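Local coordinates for catalase (Bacillus pumilus, PDB 4QOM), which catalyses the breakdown of hydrogen peroxide to water and oxygen, with a heme as its cofactor, at residues V93-V98 with R112-K117; L132-I137 with L178-S183; L265-D270 with E288-Q293. All coordinates share one frame; numbering follows the deposited sequence.

The three contacts follow one another along the chain without overlap. Contact 1 pairs strands 88-96 and 113-120 of the antiparallel sheet near the centre of the chain. Contact 2 comes next and packs the loop after strand 123-130 against helix 175-181, its centre about 16 Å from that of contact 1. Both touch the same heme and the same benzene-1,2,3-triol, so together they form part of the wall of the heme pocket. Contact 3 joins the end region of strand 258-267 to the connection that leads into strand 293-302. It reaches the same sheet as contact 1, with centres about 26 Å apart, but lies toward the periphery.

Contact 1. Residues V93-V98 with R112-K117; sequences VRFSTV and RGFAVK. With HEM (protoporphyrin IX containing Fe), chain E; PYG (benzene-1,2,3-triol), chain H.
Two neighbouring strands of the catalase beta-barrel, 93-96 and 113-117, pair antiparallel here and bind a heme propionate. Their short axes run 170° apart. Pairs R94-A115 and S96-G113 are hydrogen-bonded; the S96 N to G113 O bond is the longest, at 3.2 Å. G113 stands where a CB would run into S96 OG, and its CA packs 3.5 Å from heme CMD. On the same face R94 extends its chain from CG to NE, with CG anti to the backbone N (chi1 -175°). R94 NH1 then donates to heme O1D at 2.9 Å, and the oxygen lies in the guanidinium plane. This hydrogen bond would probably help balance the propionate charge. On the other face F95 and F114 form a T-shaped pair with planes 83° apart. F95 CE1 sits over the centre of the F114 ring, 3.8 Å from F114 CE2. Beside them V93 CG2 meets V116 CG2 at 3.9 Å. T97 CG2 lies over one face of the R112 guanidinium, whose NH1 bonds to D110 O. S96 OG is hydrogen-bonded to H57 ND1. Beyond the aromatic face, W218 stacks on F114, and M298 and L300 of strand 293-302 cover the valines and F95.

Contact 2. Residues L132-I137 with L178-S183; sequences LPIFFI and LTWLFS. With PYG (benzene-1,2,3-triol), chain H; HEM (protoporphyrin IX containing Fe), chain E; PYG (benzene-1,2,3-triol), chain G.
P133 faces W180 where an irregular loop, 132-137, runs past the last turn of helix 175-181, and the backbones stay more than 7 Å apart between nearest CA atoms, L132 to W180 and F136 to L178. Side chains make nearly all of the contact. The proline ring lies over one face of the W180 indole. P133 CD stands 3.8 Å from the centroid of the six-membered ring, only 16° off its normal, a CH-pi contact. P133 CG touches W180 CH2 at 3.6 Å. I134 reaches the five-membered end of the indole, with CD1 3.6 Å from W180 CD1. Its CG1 sits between the backbone N and the carbonyl carbon (chi1 53°), and the extended chain beyond it carries CD1 to the indole. L132 CD1 meets L181 CD1 at 4.1 Å, the two side chains crossing at about a right angle. F136 offers a ring edge to two leucines: its CE2 lies 3.9 Å from L181 CD2 and 4.0 Å from L178 CD2. The same ring reaches a benzene-1,2,3-triol, with F136 CE1 3.6 Å from C4. F135 makes no contact with 178-183. Heme CMC lies over one of its faces and F136 CD1 over the other, while its edge meets the same triol. At the helix end W180 O accepts from both S183 N and S183 OG. W180 also has a cation-pi contact with K428, and M146 and M168 also touch F136. No hydrogen bond crosses between loop and helix. The fit of buried apolar side chains and the P133-W180 CH-pi contact must therefore hold the loop to this helix, with F135 and F136 beside the triol.

Contact 3. Residues L265-D270 with E288-Q293; sequences LMPLSD and EDYPLQ
Y290 docks on the end of strand 258-267, in the connection that leads on to strand 293-302 of the antiparallel sheet. The one direct hydrogen bond across the contact runs from Y290 OH to D270 OD2, 2.6 Å long. The hydroxyl meets this oxygen from above the carboxylate plane, 38° out of it. The ring also makes a Met-aromatic contact. M266 CE lies over one face, 3.8 Å from the ring centroid and 23° off the normal, in a CH-pi approach. The chain bends at chi3 (-70°), which folds the methyl back over the ring, while SD stays farther off at 4.9 Å from the centroid. The ring edge is flanked by L265 O, 3.5 Å from Y290 CD1. A leucine in place of Y290 would probably leave the D270 carboxylate without its hydroxyl donor and the M266 methyl without an aromatic face. P278 and W285 also touch M266. At the other end L265 CD1 lies 3.7 Å from the amide nitrogen NE2 of Q293, the two side chains crossing at about a right angle. A water bridges the segments there: it accepts from L265 N and Q293 NE2 and donates to P291 O at 2.6 Å.

Contact 1. Residues V93-V98 with R112-K117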
loop_
_atom_site.group_PDB
_atom_site.type_symbol
_atom_site.label_atom_id
_atom_site.label_comp_id
_atom_site.label_asym_id
_atom_site.label_seq_id
_atom_site.Cartn_x
_atom_site.Cartn_y
_atom_site.Cartn_z
ATOM N N VAL A 93 -20.232 17.456 -6.146
ATOM C CA VAL A 93 -21.243 16.500 -5.757
ATOM C C VAL A 93 -20.987 15.173 -6.411
ATOM O O VAL A 93 -20.661 15.128 -7.622
ATOM C CB VAL A 93 -22.642 16.989 -6.200
ATOM C CG1 VAL A 93 -23.693 15.902 -5.897
ATOM C CG2 VAL A 93 -22.953 18.314 -5.564
ATOM N N ARG A 94 -21.082 14.081 -5.633
ATOM C CA ARG A 94 -21.080 12.761 -6.192
ATOM C C ARG A 94 -22.410 12.076 -5.832
ATOM O O ARG A 94 -22.818 12.043 -4.681
ATOM C CB ARG A 94 -19.898 11.945 -5.694
ATOM C CG ARG A 94 -19.732 10.577 -6.309
ATOM C CD ARG A 94 -18.364 9.926 -6.052
ATOM N NE ARG A 94 -18.204 8.544 -6.528
ATOM C CZ ARG A 94 -18.768 7.461 -6.012
ATOM N NH1 ARG A 94 -19.553 7.541 -4.957
ATOM N NH2 ARG A 94 -18.578 6.293 -6.577
ATOM N N PHE A 95 -23.009 11.503 -6.875
ATOM C CA PHE A 95 -24.192 10.654 -6.723
ATOM C C PHE A 95 -23.795 9.211 -6.917
ATOM O O PHE A 95 -22.785 8.916 -7.600
ATOM C CB PHE A 95 -25.266 11.022 -7.759
ATOM C CG PHE A 95 -25.729 12.450 -7.704
ATOM C CD1 PHE A 95 -26.574 12.904 -6.688
ATOM C CD2 PHE A 95 -25.394 13.330 -8.697
ATOM C CE1 PHE A 95 -26.999 14.212 -6.684
ATOM C CE2 PHE A 95 -25.836 14.620 -8.702
ATOM C CZ PHE A 95 -26.654 15.062 -7.707
ATOM N N SER A 96 -24.556 8.256 -6.337
ATOM C CA SER A 96 -24.104 6.879 -6.338
ATOM C C SER A 96 -25.261 5.893 -6.081
ATOM O O SER A 96 -26.300 6.262 -5.502
ATOM C CB SER A 96 -22.965 6.741 -5.314
ATOM O OG SER A 96 -23.394 7.141 -4.035
ATOM N N THR A 97 -25.080 4.642 -6.473
ATOM C CA THR A 97 -25.811 3.555 -5.856
ATOM C C THR A 97 -25.096 3.136 -4.558
ATOM O O THR A 97 -24.204 3.866 -4.060
ATOM C CB THR A 97 -26.027 2.417 -6.834
ATOM O OG1 THR A 97 -24.780 1.840 -7.209
ATOM C CG2 THR A 97 -26.791 2.937 -8.103
ATOM N N VAL A 98 -25.442 1.985 -3.998
ATOM C CA VAL A 98 -24.844 1.568 -2.726
ATOM C C VAL A 98 -24.070 0.263 -2.778
ATOM O O VAL A 98 -22.925 0.223 -2.377
ATOM C CB VAL A 98 -25.886 1.487 -1.610
ATOM C CG1 VAL A 98 -25.225 1.022 -0.319
ATOM C CG2 VAL A 98 -26.541 2.844 -1.455
ATOM N N ARG A 112 -29.855 5.920 -3.013
ATOM C CA ARG A 112 -28.858 6.625 -3.790
ATOM C C ARG A 112 -28.118 7.600 -2.896
ATOM O O ARG A 112 -28.729 8.355 -2.153
ATOM C CB ARG A 112 -29.522 7.349 -4.963
ATOM C CG ARG A 112 -29.509 6.611 -6.273
ATOM C CD ARG A 112 -30.151 5.237 -6.213
ATOM N NE ARG A 112 -30.159 4.619 -7.524
ATOM C CZ ARG A 112 -30.649 3.413 -7.752
ATOM N NH1 ARG A 112 -31.138 2.695 -6.755
ATOM N NH2 ARG A 112 -30.580 2.888 -8.977
ATOM N N GLY A 113 -26.799 7.604 -3.052
ATOM C CA GLY A 113 -25.991 8.606 -2.415
ATOM C C GLY A 113 -26.079 9.963 -3.045
ATOM O O GLY A 113 -26.263 10.077 -4.287
ATOM N N PHE A 114 -25.905 10.971 -2.210
ATOM C CA PHE A 114 -26.116 12.380 -2.557
ATOM C C PHE A 114 -25.149 13.171 -1.689
ATOM O O PHE A 114 -25.520 13.675 -0.619
ATOM C CB PHE A 114 -27.598 12.771 -2.258
ATOM C CG PHE A 114 -28.065 14.016 -2.935
ATOM C CD1 PHE A 114 -27.338 15.213 -2.878
ATOM C CD2 PHE A 114 -29.286 14.031 -3.601
ATOM C CE1 PHE A 114 -27.822 16.388 -3.466
ATOM C CE2 PHE A 114 -29.717 15.176 -4.224
ATOM C CZ PHE A 114 -29.018 16.329 -4.187
ATOM N N ALA A 115 -23.877 13.192 -2.105
ATOM C CA ALA A 115 -22.787 13.707 -1.312
ATOM C C ALA A 115 -22.366 15.058 -1.849
ATOM O O ALA A 115 -22.017 15.176 -3.011
ATOM C CB ALA A 115 -21.624 12.727 -1.352
ATOM N N VAL A 116 -22.449 16.087 -1.026
ATOM C CA VAL A 116 -22.142 17.474 -1.409
ATOM C C VAL A 116 -20.977 18.052 -0.604
ATOM O O VAL A 116 -20.988 18.060 0.621
ATOM C CB VAL A 116 -23.391 18.378 -1.266
ATOM C CG1 VAL A 116 -23.080 19.785 -1.763
ATOM C CG2 VAL A 116 -24.593 17.812 -2.017
ATOM N N LYS A 117 -19.947 18.500 -1.310
ATOM C CA LYS A 117 -18.770 19.138 -0.722
ATOM C C LYS A 117 -18.837 20.621 -1.040
ATOM O O LYS A 117 -18.870 20.987 -2.207
ATOM C CB LYS A 117 -17.489 18.549 -1.311
ATOM C CG LYS A 117 -16.169 19.120 -0.857
ATOM C CD LYS A 117 -14.949 18.435 -1.528
ATOM C CE LYS A 117 -14.805 16.977 -1.178
ATOM N NZ LYS A 117 -14.771 16.744 0.313
HETATM C CHA HEM E . -19.829 5.970 1.347
HETATM C CHB HEM E . -19.521 4.224 5.819
HETATM C CHC HEM E . -24.289 5.328 6.581
HETATM C CHD HEM E . -24.073 8.072 2.577
HETATM C C1A HEM E . -19.362 5.361 2.479
HETATM C C2A HEM E . -18.080 4.753 2.601
HETATM C C3A HEM E . -17.989 4.294 3.870
HETATM C C4A HEM E . -19.215 4.560 4.505
HETATM C CMA HEM E . -16.831 3.607 4.514
HETATM C CAA HEM E . -16.998 4.758 1.571
HETATM C CBA HEM E . -16.291 6.125 1.652
HETATM C CGA HEM E . -15.155 6.315 0.664
HETATM O O1A HEM E . -14.740 7.506 0.397
HETATM O O2A HEM E . -14.597 5.293 0.182
HETATM C C1B HEM E . -20.818 4.365 6.362
HETATM C C2B HEM E . -21.145 3.873 7.666
HETATM C C3B HEM E . -22.459 4.131 7.851
HETATM C C4B HEM E . -22.946 4.876 6.691
HETATM C CMB HEM E . -20.216 3.142 8.595
HETATM C CAB HEM E . -23.278 3.830 9.028
HETATM C CBB HEM E . -22.609 3.272 10.010
HETATM C C1C HEM E . -24.641 6.202 5.553
HETATM C C2C HEM E . -25.664 7.161 5.651
HETATM C C3C HEM E . -25.630 7.906 4.504
HETATM C C4C HEM E . -24.498 7.512 3.735
HETATM C CMC HEM E . -26.694 7.257 6.732
HETATM C CAC HEM E . -26.440 9.045 4.210
HETATM C CBC HEM E . -27.078 9.649 5.213
HETATM C C1D HEM E . -22.890 7.651 1.938
HETATM C C2D HEM E . -22.549 8.164 0.616
HETATM C C3D HEM E . -21.384 7.576 0.256
HETATM C C4D HEM E . -21.024 6.702 1.378
HETATM C CMD HEM E . -23.368 9.173 -0.149
HETATM C CAD HEM E . -20.620 7.809 -1.021
HETATM C CBD HEM E . -19.822 9.134 -0.961
HETATM C CGD HEM E . -19.115 9.350 -2.277
HETATM O O1D HEM E . -19.820 9.812 -3.206
HETATM O O2D HEM E . -17.893 8.999 -2.398
HETATM N NA HEM E . -20.054 5.254 3.642
HETATM N NB HEM E . -21.889 4.987 5.885
HETATM N NC HEM E . -23.886 6.533 4.447
HETATM N ND HEM E . -21.965 6.775 2.339
HETATM FE FE HEM E . -21.926 5.930 4.033
HETATM C C1 PYG H . -24.630 2.793 3.011
HETATM C C2 PYG H . -25.875 3.396 2.551
HETATM C C3 PYG H . -27.059 2.541 2.449
HETATM C C4 PYG H . -27.015 1.179 2.773
HETATM C C5 PYG H . -25.811 0.608 3.205
HETATM C C6 PYG H . -24.676 1.407 3.302
HETATM O O1 PYG H . -23.501 3.588 3.167
HETATM O O2 PYG H . -25.898 4.682 2.245
HETATM O O3 PYG H . -28.158 3.104 2.003
#

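Contact 2. Residues L132-I137 with L178-S183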
loop_
_atom_site.group_PDB
_atom_site.type_symbol
_atom_site.label_atom_id
_atom_site.label_comp_id
_atom_site.label_asym_id
_atom_site.label_seq_id
_atom_site.Cartn_x
_atom_site.Cartn_y
_atom_site.Cartn_z
ATOM N N LEU A 132 -33.118 8.919 0.185
ATOM C CA LEU A 132 -34.123 8.564 1.209
ATOM C C LEU A 132 -33.693 9.166 2.532
ATOM O O LEU A 132 -32.516 9.295 2.861
ATOM C CB LEU A 132 -34.258 7.045 1.357
ATOM C CG LEU A 132 -34.496 6.289 0.037
ATOM C CD1 LEU A 132 -34.651 4.809 0.352
ATOM C CD2 LEU A 132 -35.710 6.815 -0.679
ATOM N N PRO A 133 -34.675 9.611 3.352
ATOM C CA PRO A 133 -34.382 10.462 4.523
ATOM C C PRO A 133 -34.176 9.756 5.854
ATOM O O PRO A 133 -33.905 10.438 6.863
ATOM C CB PRO A 133 -35.660 11.351 4.603
ATOM C CG PRO A 133 -36.709 10.401 4.161
ATOM C CD PRO A 133 -36.086 9.679 2.969
ATOM N N ILE A 134 -34.177 8.411 5.823
ATOM C CA ILE A 134 -33.929 7.610 7.024
ATOM C C ILE A 134 -32.951 6.493 6.694
ATOM O O ILE A 134 -32.523 6.363 5.571
ATOM C CB ILE A 134 -35.222 7.025 7.580
ATOM C CG1 ILE A 134 -35.980 6.266 6.478
ATOM C CG2 ILE A 134 -36.098 8.125 8.133
ATOM C CD1 ILE A 134 -37.122 5.465 6.975
ATOM N N PHE A 135 -32.628 5.677 7.684
ATOM C CA PHE A 135 -31.740 4.552 7.454
ATOM C C PHE A 135 -32.304 3.271 8.099
ATOM O O PHE A 135 -33.267 3.315 8.877
ATOM C CB PHE A 135 -30.340 4.900 8.007
ATOM C CG PHE A 135 -29.222 4.244 7.254
ATOM C CD1 PHE A 135 -29.024 4.587 5.978
ATOM C CD2 PHE A 135 -28.396 3.334 7.859
ATOM C CE1 PHE A 135 -27.967 4.024 5.258
ATOM C CE2 PHE A 135 -27.345 2.739 7.153
ATOM C CZ PHE A 135 -27.152 3.069 5.854
ATOM N N PHE A 136 -31.695 2.160 7.802
ATOM C CA PHE A 136 -32.096 0.804 8.204
ATOM C C PHE A 136 -31.747 0.522 9.659
ATOM O O PHE A 136 -32.352 -0.319 10.268
ATOM C CB PHE A 136 -31.268 -0.213 7.457
ATOM C CG PHE A 136 -31.349 -0.122 5.955
ATOM C CD1 PHE A 136 -30.386 0.606 5.235
ATOM C CD2 PHE A 136 -32.294 -0.854 5.264
ATOM C CE1 PHE A 136 -30.431 0.673 3.859
ATOM C CE2 PHE A 136 -32.329 -0.822 3.869
ATOM C CZ PHE A 136 -31.392 -0.064 3.178
ATOM N N ILE A 137 -30.695 1.182 10.137
ATOM C CA ILE A 137 -30.133 0.930 11.453
ATOM C C ILE A 137 -29.834 2.256 12.164
ATOM O O ILE A 137 -29.893 3.331 11.562
ATOM C CB ILE A 137 -28.850 0.051 11.408
ATOM C CG1 ILE A 137 -27.778 0.692 10.489
ATOM C CG2 ILE A 137 -29.152 -1.383 10.970
ATOM C CD1 ILE A 137 -26.409 0.083 10.620
ATOM N N LEU A 178 -37.399 0.121 4.971
ATOM C CA LEU A 178 -37.854 -0.837 3.947
ATOM C C LEU A 178 -39.165 -0.421 3.315
ATOM O O LEU A 178 -39.389 -0.654 2.166
ATOM C CB LEU A 178 -37.950 -2.223 4.548
ATOM C CG LEU A 178 -36.565 -2.714 5.048
ATOM C CD1 LEU A 178 -36.691 -3.880 6.006
ATOM C CD2 LEU A 178 -35.684 -3.071 3.867
ATOM N N THR A 179 -40.039 0.230 4.111
ATOM C CA THR A 179 -41.294 0.790 3.610
ATOM C C THR A 179 -41.075 1.923 2.615
ATOM O O THR A 179 -41.890 2.124 1.739
ATOM C CB THR A 179 -42.177 1.229 4.824
ATOM O OG1 THR A 179 -42.307 0.093 5.693
ATOM C CG2 THR A 179 -43.525 1.674 4.360
ATOM N N TRP A 180 -39.952 2.648 2.711
ATOM C CA TRP A 180 -39.602 3.604 1.652
ATOM C C TRP A 180 -38.919 2.923 0.455
ATOM O O TRP A 180 -39.227 3.199 -0.705
ATOM C CB TRP A 180 -38.646 4.678 2.175
ATOM C CG TRP A 180 -39.217 5.743 3.043
ATOM C CD1 TRP A 180 -39.582 5.613 4.347
ATOM C CD2 TRP A 180 -39.348 7.122 2.715
ATOM N NE1 TRP A 180 -39.993 6.823 4.824
ATOM C CE2 TRP A 180 -39.866 7.767 3.853
ATOM C CE3 TRP A 180 -39.148 7.874 1.557
ATOM C CZ2 TRP A 180 -40.135 9.126 3.884
ATOM C CZ3 TRP A 180 -39.399 9.249 1.617
ATOM C CH2 TRP A 180 -39.937 9.833 2.741
ATOM N N LEU A 181 -37.930 2.082 0.754
ATOM C CA LEU A 181 -37.050 1.515 -0.242
ATOM C C LEU A 181 -37.811 0.549 -1.204
ATOM O O LEU A 181 -37.420 0.408 -2.381
ATOM C CB LEU A 181 -35.924 0.745 0.436
ATOM C CG LEU A 181 -34.899 0.075 -0.508
ATOM C CD1 LEU A 181 -34.117 1.114 -1.257
ATOM C CD2 LEU A 181 -34.000 -0.792 0.325
ATOM N N PHE A 182 -38.873 -0.089 -0.732
ATOM C CA PHE A 182 -39.664 -0.967 -1.591
ATOM C C PHE A 182 -40.869 -0.327 -2.239
ATOM O O PHE A 182 -41.585 -0.990 -2.997
ATOM C CB PHE A 182 -39.979 -2.297 -0.887
ATOM C CG PHE A 182 -38.786 -3.214 -0.854
ATOM C CD1 PHE A 182 -38.552 -4.075 -1.872
ATOM C CD2 PHE A 182 -37.894 -3.163 0.224
ATOM C CE1 PHE A 182 -37.437 -4.883 -1.866
ATOM C CE2 PHE A 182 -36.778 -3.968 0.250
ATOM C CZ PHE A 182 -36.564 -4.847 -0.795
ATOM N N SER A 183 -41.038 0.966 -2.040
ATOM C CA SER A 183 -41.797 1.795 -3.011
ATOM C C SER A 183 -41.031 1.874 -4.306
ATOM O O SER A 183 -39.891 1.367 -4.400
ATOM C CB SER A 183 -42.104 3.191 -2.432
ATOM O OG SER A 183 -40.973 4.055 -2.400
HETATM C C1 PYG H . -24.630 2.793 3.011
HETATM C C2 PYG H . -25.875 3.396 2.551
HETATM C C3 PYG H . -27.059 2.541 2.449
HETATM C C4 PYG H . -27.015 1.179 2.773
HETATM C C5 PYG H . -25.811 0.608 3.205
HETATM C C6 PYG H . -24.676 1.407 3.302
HETATM O O1 PYG H . -23.501 3.588 3.167
HETATM O O2 PYG H . -25.898 4.682 2.245
HETATM O O3 PYG H . -28.158 3.104 2.003
HETATM C CHA HEM E . -19.829 5.970 1.347
HETATM C CHB HEM E . -19.521 4.224 5.819
HETATM C CHC HEM E . -24.289 5.328 6.581
HETATM C CHD HEM E . -24.073 8.072 2.577
HETATM C C1A HEM E . -19.362 5.361 2.479
HETATM C C2A HEM E . -18.080 4.753 2.601
HETATM C C3A HEM E . -17.989 4.294 3.870
HETATM C C4A HEM E . -19.215 4.560 4.505
HETATM C CMA HEM E . -16.831 3.607 4.514
HETATM C CAA HEM E . -16.998 4.758 1.571
HETATM C CBA HEM E . -16.291 6.125 1.652
HETATM C CGA HEM E . -15.155 6.315 0.664
HETATM O O1A HEM E . -14.740 7.506 0.397
HETATM O O2A HEM E . -14.597 5.293 0.182
HETATM C C1B HEM E . -20.818 4.365 6.362
HETATM C C2B HEM E . -21.145 3.873 7.666
HETATM C C3B HEM E . -22.459 4.131 7.851
HETATM C C4B HEM E . -22.946 4.876 6.691
HETATM C CMB HEM E . -20.216 3.142 8.595
HETATM C CAB HEM E . -23.278 3.830 9.028
HETATM C CBB HEM E . -22.609 3.272 10.010
HETATM C C1C HEM E . -24.641 6.202 5.553
HETATM C C2C HEM E . -25.664 7.161 5.651
HETATM C C3C HEM E . -25.630 7.906 4.504
HETATM C C4C HEM E . -24.498 7.512 3.735
HETATM C CMC HEM E . -26.694 7.257 6.732
HETATM C CAC HEM E . -26.440 9.045 4.210
HETATM C CBC HEM E . -27.078 9.649 5.213
HETATM C C1D HEM E . -22.890 7.651 1.938
HETATM C C2D HEM E . -22.549 8.164 0.616
HETATM C C3D HEM E . -21.384 7.576 0.256
HETATM C C4D HEM E . -21.024 6.702 1.378
HETATM C CMD HEM E . -23.368 9.173 -0.149
HETATM C CAD HEM E . -20.620 7.809 -1.021
HETATM C CBD HEM E . -19.822 9.134 -0.961
HETATM C CGD HEM E . -19.115 9.350 -2.277
HETATM O O1D HEM E . -19.820 9.812 -3.206
HETATM O O2D HEM E . -17.893 8.999 -2.398
HETATM N NA HEM E . -20.054 5.254 3.642
HETATM N NB HEM E . -21.889 4.987 5.885
HETATM N NC HEM E . -23.886 6.533 4.447
HETATM N ND HEM E . -21.965 6.775 2.339
HETATM FE FE HEM E . -21.926 5.930 4.033
HETATM C C1 PYG G . -30.618 -2.595 -0.905
HETATM C C2 PYG G . -30.546 -3.492 -2.064
HETATM C C3 PYG G . -31.682 -4.450 -2.279
HETATM C C4 PYG G . -32.742 -4.448 -1.383
HETATM C C5 PYG G . -32.744 -3.598 -0.301
HETATM C C6 PYG G . -31.711 -2.691 -0.063
HETATM O O1 PYG G . -29.657 -1.685 -0.570
HETATM O O2 PYG G . -29.451 -3.457 -2.874
HETATM O O3 PYG G . -31.768 -5.349 -3.340
#

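Contact 3. Residues L265-D270 with E288-Q293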
loop_
_atom_site.group_PDB
_atom_site.type_symbol
_atom_site.label_atom_id
_atom_site.label_comp_id
_atom_site.label_asym_id
_atom_site.label_seq_id
_atom_site.Cartn_x
_atom_site.Cartn_y
_atom_site.Cartn_z
ATOM N N LEU A 265 -36.042 22.911 11.638
ATOM C CA LEU A 265 -35.374 23.283 12.866
ATOM C C LEU A 265 -36.208 22.917 14.095
ATOM O O LEU A 265 -37.425 23.137 14.118
ATOM C CB LEU A 265 -35.079 24.779 12.926
ATOM C CG LEU A 265 -34.008 25.261 11.968
ATOM C CD1 LEU A 265 -34.051 26.778 11.794
ATOM C CD2 LEU A 265 -32.635 24.842 12.492
ATOM N N MET A 266 -35.573 22.322 15.095
ATOM C CA MET A 266 -36.251 21.821 16.271
ATOM C C MET A 266 -35.461 22.194 17.516
ATOM O O MET A 266 -34.259 21.982 17.607
ATOM C CB MET A 266 -36.342 20.267 16.174
ATOM C CG MET A 266 -36.857 19.598 17.426
ATOM S SD MET A 266 -36.749 17.805 17.472
ATOM C CE MET A 266 -37.952 17.282 16.298
ATOM N N PRO A 267 -36.133 22.756 18.531
ATOM C CA PRO A 267 -35.475 22.987 19.777
ATOM C C PRO A 267 -34.969 21.714 20.435
ATOM O O PRO A 267 -35.619 20.691 20.345
ATOM C CB PRO A 267 -36.578 23.607 20.680
ATOM C CG PRO A 267 -37.714 23.892 19.832
ATOM C CD PRO A 267 -37.579 23.064 18.551
ATOM N N LEU A 268 -33.816 21.791 21.105
ATOM C CA LEU A 268 -33.263 20.659 21.850
ATOM C C LEU A 268 -34.260 20.097 22.821
ATOM O O LEU A 268 -34.361 18.877 22.973
ATOM C CB LEU A 268 -32.021 21.060 22.614
ATOM C CG LEU A 268 -30.794 21.428 21.795
ATOM C CD1 LEU A 268 -29.608 21.632 22.700
ATOM C CD2 LEU A 268 -30.524 20.346 20.752
ATOM N N SER A 269 -35.023 20.982 23.436
ATOM C CA SER A 269 -35.945 20.559 24.477
ATOM C C SER A 269 -37.126 19.751 23.925
ATOM O O SER A 269 -37.756 19.036 24.692
ATOM C CB SER A 269 -36.482 21.753 25.207
ATOM O OG SER A 269 -37.086 22.616 24.284
ATOM N N ASP A 270 -37.394 19.805 22.616
ATOM C CA ASP A 270 -38.520 19.057 22.089
ATOM C C ASP A 270 -38.285 17.556 22.183
ATOM O O ASP A 270 -39.246 16.800 22.004
ATOM C CB ASP A 270 -38.828 19.417 20.659
ATOM C CG ASP A 270 -39.727 20.610 20.514
ATOM O OD1 ASP A 270 -40.055 21.223 21.535
ATOM O OD2 ASP A 270 -40.145 20.867 19.361
ATOM N N GLU A 288 -45.554 19.080 9.172
ATOM C CA GLU A 288 -46.570 19.993 9.767
ATOM C C GLU A 288 -46.032 20.610 11.032
ATOM O O GLU A 288 -46.144 21.828 11.191
ATOM C CB GLU A 288 -48.032 19.486 9.945
ATOM C CG GLU A 288 -48.314 18.078 10.356
ATOM C CD GLU A 288 -49.053 17.282 9.296
ATOM O OE1 GLU A 288 -48.393 16.713 8.373
ATOM O OE2 GLU A 288 -50.297 17.229 9.388
ATOM N N ASP A 289 -45.438 19.822 11.926
ATOM C CA ASP A 289 -44.932 20.352 13.205
ATOM C C ASP A 289 -43.602 21.088 13.130
ATOM O O ASP A 289 -43.318 21.948 13.932
ATOM C CB ASP A 289 -44.822 19.240 14.247
ATOM C CG ASP A 289 -46.135 18.529 14.445
ATOM O OD1 ASP A 289 -47.191 19.168 14.232
ATOM O OD2 ASP A 289 -46.148 17.348 14.799
ATOM N N TYR A 290 -42.781 20.699 12.140
ATOM C CA TYR A 290 -41.483 21.311 11.884
ATOM C C TYR A 290 -41.378 21.639 10.374
ATOM O O TYR A 290 -40.856 20.839 9.599
ATOM C CB TYR A 290 -40.350 20.345 12.293
ATOM C CG TYR A 290 -40.471 19.975 13.743
ATOM C CD1 TYR A 290 -40.036 20.845 14.728
ATOM C CD2 TYR A 290 -41.099 18.797 14.128
ATOM C CE1 TYR A 290 -40.239 20.548 16.077
ATOM C CE2 TYR A 290 -41.205 18.442 15.459
ATOM C CZ TYR A 290 -40.865 19.365 16.425
ATOM O OH TYR A 290 -40.992 19.027 17.748
ATOM N N PRO A 291 -41.895 22.813 9.981
ATOM C CA PRO A 291 -42.024 23.122 8.593
ATOM C C PRO A 291 -40.667 23.265 7.919
ATOM O O PRO A 291 -39.704 23.691 8.531
ATOM C CB PRO A 291 -42.809 24.454 8.592
ATOM C CG PRO A 291 -43.506 24.491 9.909
ATOM C CD PRO A 291 -42.612 23.783 10.856
ATOM N N LEU A 292 -40.653 22.928 6.630
ATOM C CA LEU A 292 -39.504 23.161 5.793
ATOM C C LEU A 292 -39.297 24.658 5.602
ATOM O O LEU A 292 -40.220 25.390 5.266
ATOM C CB LEU A 292 -39.690 22.512 4.452
ATOM C CG LEU A 292 -39.989 21.019 4.443
ATOM C CD1 LEU A 292 -40.348 20.566 3.031
ATOM C CD2 LEU A 292 -38.772 20.309 4.977
ATOM N N GLN A 293 -38.071 25.090 5.809
ATOM C CA GLN A 293 -37.640 26.458 5.656
ATOM C C GLN A 293 -36.618 26.560 4.532
ATOM O O GLN A 293 -35.565 25.918 4.590
ATOM C CB GLN A 293 -37.020 26.929 6.966
ATOM C CG GLN A 293 -37.987 26.833 8.130
ATOM C CD GLN A 293 -37.471 27.586 9.346
ATOM O OE1 GLN A 293 -37.030 28.740 9.234
ATOM N NE2 GLN A 293 -37.508 26.948 10.499
HETATM O O HOH W 1 -38.610 24.075 10.865
#